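PDB 3LMM: uncharacterized protein from Corynebacterium diphtheriae, which is of unknown function but probably acts as a transcriptional regulator, joining an AlbA-type Schlafen domain to a RecG-like ATPase-related region and helix-turn-helix-type regions. Local coordinates for residues A[255-259]-A[270-274]; A[277-281]-A[323-327]. All coordinates share one frame; numbering follows the deposited sequence.

Contacts 1 and 2 hold two successive points in the later part of helix 264-278 against the same mixed six-stranded sheet. Contact 1 sets the helix against the end of strand 252-256, outermost in the sheet, and contact 2 sets the last turn and the residues after it against strand 320-325, two places further in; strand 240-245 runs between. Their centres lie about 13 Å apart, and contact 1 is complete in the sequence before the first residue of contact 2. The first is mostly apolar and has no hydrogen bond between its segments, whereas the second adds a lysine-centred salt bridge. The metal site of Asp-41, Phe-42 and Asp-90 belongs to the separate N-terminal part of the chain, so neither contact contributes ligands to the cobalt ion.

Contact 1 (A[255-259]-A[270-274]); sequences RVVPE and YLEQA
The return from an edge strand to the helix that covers its sheet brings Val-256 and Pro-258, at the end of strand 252-256 and just beyond it, against Tyr-270, Leu-271 and Ala-274 of helix 264-278. Val-256 projects toward the helix and divides its branches. Its CG2, trans to the backbone N, reaches CE2 of Tyr-270 at 3.4 Å. Both branches also meet the methyl group one helical turn further on, with CG2 of Val-256 4.1 Å from CB of Ala-274.

Pro-258 takes over where the strand has ended. Its CB lies 3.5 Å from CD2 of Tyr-270, on the same CD2-CE2 side of the ring that Val-256 meets, while CD at the other end of the pyrrolidine packs 4.0 Å from CD2 of Leu-271. The Tyr-270 ring is carried out to the loop by a chi1 of -165°. Glu-259 crosses this side chain at about a right angle; its bent chain places OE1 over one ring face, toward the rim and 4.1 Å from CZ of Tyr-270, with the carboxylate plane turned 61° from the ring. That carboxylate also makes a long, weak ion pair with Lys-262.

Leu-271 continues inward to Leu-242 of strand 240-245 and Met-305 of helix 298-311, tying the contact to the deeper layer. No hydrogen bond joins the two segments, so the contact rests mainly on apolar packing, with aliphatic carbons of Val-256 and Pro-258 touching the CD2-CE2 side of the Tyr-270 ring and one carboxylate over its face.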
# COMPACT_ATOMS: atom_id res chain seq x y z
N ARG A 255 -28.23 -10.55 -13.45
CA ARG A 255 -26.79 -10.76 -13.40
C ARG A 255 -26.11 -10.24 -14.65
O ARG A 255 -26.68 -10.28 -15.74
CB ARG A 255 -26.49 -12.25 -13.21
CG ARG A 255 -27.23 -13.14 -14.18
CD ARG A 255 -26.77 -14.59 -14.08
NE ARG A 255 -27.19 -15.29 -12.87
CZ ARG A 255 -28.40 -15.82 -12.68
NH1 ARG A 255 -28.68 -16.44 -11.54
NH2 ARG A 255 -29.32 -15.74 -13.63
N VAL A 256 -24.90 -9.72 -14.49
CA VAL A 256 -24.13 -9.20 -15.61
C VAL A 256 -22.80 -9.95 -15.68
O VAL A 256 -21.95 -9.78 -14.81
CB VAL A 256 -23.90 -7.67 -15.48
CG1 VAL A 256 -23.51 -7.33 -14.08
CG2 VAL A 256 -22.84 -7.21 -16.47
N VAL A 257 -22.65 -10.77 -16.71
CA VAL A 257 -21.45 -11.58 -16.92
C VAL A 257 -20.70 -11.14 -18.18
O VAL A 257 -21.20 -11.32 -19.30
CB VAL A 257 -21.82 -13.10 -17.05
CG1 VAL A 257 -22.24 -13.66 -15.70
CG2 VAL A 257 -22.97 -13.27 -18.04
N PRO A 258 -19.49 -10.58 -18.03
CA PRO A 258 -18.71 -10.13 -19.18
C PRO A 258 -18.34 -11.26 -20.15
O PRO A 258 -18.16 -12.40 -19.73
CB PRO A 258 -17.48 -9.50 -18.54
CG PRO A 258 -17.31 -10.30 -17.30
CD PRO A 258 -18.72 -10.41 -16.78
N GLU A 259 -18.24 -10.93 -21.43
CA GLU A 259 -17.90 -11.92 -22.46
C GLU A 259 -16.47 -12.43 -22.28
O GLU A 259 -15.54 -11.64 -22.19
CB GLU A 259 -18.07 -11.32 -23.86
CG GLU A 259 -19.48 -10.83 -24.19
CD GLU A 259 -19.70 -9.37 -23.85
OE1 GLU A 259 -19.30 -8.95 -22.73
OE2 GLU A 259 -20.29 -8.64 -24.68
N TYR A 270 -16.09 -3.49 -17.76
CA TYR A 270 -17.46 -3.93 -17.94
C TYR A 270 -18.18 -4.06 -16.61
O TYR A 270 -19.35 -3.70 -16.50
CB TYR A 270 -17.49 -5.26 -18.68
CG TYR A 270 -18.83 -5.64 -19.24
CD1 TYR A 270 -19.35 -5.00 -20.37
CD2 TYR A 270 -19.59 -6.65 -18.66
CE1 TYR A 270 -20.58 -5.37 -20.91
CE2 TYR A 270 -20.83 -7.03 -19.19
CZ TYR A 270 -21.31 -6.38 -20.31
OH TYR A 270 -22.53 -6.77 -20.83
N LEU A 271 -17.50 -4.59 -15.59
CA LEU A 271 -18.11 -4.74 -14.28
C LEU A 271 -18.29 -3.37 -13.61
O LEU A 271 -19.36 -3.06 -13.09
CB LEU A 271 -17.24 -5.64 -13.40
CG LEU A 271 -17.99 -6.80 -12.75
CD1 LEU A 271 -19.05 -6.26 -11.84
CD2 LEU A 271 -18.60 -7.69 -13.84
N GLU A 272 -17.23 -2.56 -13.63
CA GLU A 272 -17.28 -1.21 -13.06
C GLU A 272 -18.43 -0.41 -13.66
O GLU A 272 -19.17 0.26 -12.95
CB GLU A 272 -15.96 -0.47 -13.33
CG GLU A 272 -14.77 -0.98 -12.53
CD GLU A 272 -13.50 -0.17 -12.76
OE1 GLU A 272 -13.08 -0.04 -13.94
OE2 GLU A 272 -12.92 0.34 -11.78
N GLN A 273 -18.57 -0.49 -14.98
CA GLN A 273 -19.63 0.21 -15.70
C GLN A 273 -20.99 -0.12 -15.13
O GLN A 273 -21.71 0.75 -14.65
CB GLN A 273 -19.63 -0.20 -17.17
CG GLN A 273 -18.48 0.32 -17.99
CD GLN A 273 -18.61 1.79 -18.25
OE1 GLN A 273 -17.89 2.60 -17.66
NE2 GLN A 273 -19.53 2.16 -19.14
N ALA A 274 -21.33 -1.41 -15.20
CA ALA A 274 -22.61 -1.91 -14.72
C ALA A 274 -22.77 -1.69 -13.23
O ALA A 274 -23.87 -1.52 -12.73
CB ALA A 274 -22.74 -3.39 -15.05

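Contact 2 (A[277-281]-A[323-327])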
# COMPACT_ATOMS: atom_id res chain seq x y z
N VAL A 277 -24.18 1.63 -12.15
CA VAL A 277 -25.62 1.76 -12.28
C VAL A 277 -26.37 1.14 -11.12
O VAL A 277 -27.41 1.64 -10.69
CB VAL A 277 -26.11 1.06 -13.55
CG1 VAL A 277 -27.64 1.12 -13.63
CG2 VAL A 277 -25.47 1.69 -14.77
N VAL A 278 -25.86 0.02 -10.64
CA VAL A 278 -26.47 -0.70 -9.55
C VAL A 278 -26.32 0.13 -8.29
O VAL A 278 -27.20 0.12 -7.43
CB VAL A 278 -25.79 -2.05 -9.37
CG1 VAL A 278 -26.47 -2.84 -8.29
CG2 VAL A 278 -25.82 -2.79 -10.69
N ASN A 279 -25.21 0.85 -8.21
CA ASN A 279 -24.94 1.71 -7.07
C ASN A 279 -25.84 2.93 -7.14
O ASN A 279 -25.37 4.07 -7.23
CB ASN A 279 -23.49 2.14 -7.06
CG ASN A 279 -23.04 2.56 -5.69
OD1 ASN A 279 -21.89 2.93 -5.49
ND2 ASN A 279 -23.95 2.49 -4.74
N LYS A 280 -27.14 2.67 -7.11
CA LYS A 280 -28.22 3.65 -7.19
C LYS A 280 -27.87 5.12 -6.97
O LYS A 280 -28.14 5.93 -7.86
CB LYS A 280 -29.34 3.25 -6.23
CG LYS A 280 -29.89 1.86 -6.50
CD LYS A 280 -30.81 1.43 -5.37
CE LYS A 280 -30.94 -0.08 -5.34
NZ LYS A 280 -29.61 -0.74 -5.18
N ASN A 281 -27.31 5.47 -5.82
CA ASN A 281 -26.96 6.88 -5.55
C ASN A 281 -28.15 7.82 -5.29
O ASN A 281 -28.79 8.30 -6.22
CB ASN A 281 -26.09 7.39 -6.70
CG ASN A 281 -26.20 8.89 -6.91
OD1 ASN A 281 -26.22 9.66 -5.96
ND2 ASN A 281 -26.24 9.31 -8.17
N ARG A 323 -21.65 -9.93 -5.68
CA ARG A 323 -23.09 -9.78 -5.63
C ARG A 323 -23.45 -8.50 -4.92
O ARG A 323 -22.71 -8.03 -4.05
CB ARG A 323 -23.79 -10.98 -4.95
CG ARG A 323 -23.21 -11.44 -3.64
CD ARG A 323 -22.08 -12.44 -3.85
NE ARG A 323 -22.53 -13.73 -4.40
CZ ARG A 323 -23.28 -14.60 -3.75
NH1 ARG A 323 -23.70 -14.34 -2.51
NH2 ARG A 323 -23.61 -15.75 -4.33
N TRP A 324 -24.57 -7.92 -5.32
CA TRP A 324 -25.06 -6.67 -4.76
C TRP A 324 -26.45 -6.87 -4.18
O TRP A 324 -27.34 -7.35 -4.86
CB TRP A 324 -25.13 -5.62 -5.87
CG TRP A 324 -25.77 -4.36 -5.46
CD1 TRP A 324 -27.11 -4.10 -5.39
CD2 TRP A 324 -25.11 -3.17 -5.05
NE1 TRP A 324 -27.32 -2.81 -4.95
CE2 TRP A 324 -26.11 -2.22 -4.73
CE3 TRP A 324 -23.76 -2.81 -4.90
CZ2 TRP A 324 -25.80 -0.93 -4.29
CZ3 TRP A 324 -23.46 -1.54 -4.46
CH2 TRP A 324 -24.47 -0.61 -4.16
N ILE A 325 -26.64 -6.48 -2.92
CA ILE A 325 -27.93 -6.62 -2.26
C ILE A 325 -28.69 -5.30 -2.26
O ILE A 325 -28.30 -4.36 -1.59
CB ILE A 325 -27.76 -7.04 -0.82
CG1 ILE A 325 -26.74 -8.16 -0.75
CG2 ILE A 325 -29.07 -7.51 -0.25
CD1 ILE A 325 -27.01 -9.23 -1.72
N GLU A 326 -29.79 -5.26 -3.00
CA GLU A 326 -30.60 -4.05 -3.12
C GLU A 326 -31.07 -3.38 -1.83
O GLU A 326 -30.66 -2.26 -1.52
CB GLU A 326 -31.84 -4.34 -3.97
CG GLU A 326 -31.56 -4.58 -5.44
CD GLU A 326 -31.31 -3.30 -6.21
OE1 GLU A 326 -32.21 -2.44 -6.21
OE2 GLU A 326 -30.22 -3.16 -6.81
N LEU A 327 -31.95 -4.06 -1.11
CA LEU A 327 -32.53 -3.53 0.11
C LEU A 327 -31.56 -3.26 1.27
O LEU A 327 -31.88 -2.50 2.18
CB LEU A 327 -33.67 -4.45 0.58
CG LEU A 327 -34.84 -4.53 -0.41
CD1 LEU A 327 -35.90 -5.51 0.09
CD2 LEU A 327 -35.44 -3.14 -0.60
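Lys-280 NZ is gripped by carboxylates from two parts of the fold: it forms a weak hydrogen bond within a salt bridge to Glu-326 OE2, at 3.0 Å, and a further salt bridge to Glu-295. A long, weak bond, 3.4 Å from Lys-280 NZ to Val-278 O, also points back to the end of the helix. The lysine chain runs extended until it bends at chi4 (58°), which brings its tip beside Trp-324. There NZ lies at the edge of the indole, near its plane and close to NE1; both are donors, so this is proximity without a hydrogen bond. Paired with two acids, the lysine charge is probably well compensated, although its side chain is poorly ordered.

The Val-278 CG1 methyl, anti to the backbone N (chi1 -177°), lies over one face of the indole, at the five-membered ring, in a CH-pi contact, while Val-278 O approaches the six-membered ring, 3.6 Å from CZ2 of Trp-324. Asn-279, the first residue to leave helical geometry, centres an inverse gamma turn in which Lys-280 N bonds to Val-278 O at 2.6 Å. The backbone N of Asn-279 lies over the same indole face as the valine methyl, offset toward the rim, and its CA is 3.8 Å from CH2 of Trp-324.

The buried indole is enclosed further by Glu-295 and Ile-296 from the loop before helix 298-311 and by Leu-331 of strand 330-336. Val-278 and Glu-326 both touch Ile-244 of strand 240-245, which places the end of helix 264-278 across two adjacent parallel strands, 240-245 and 320-325.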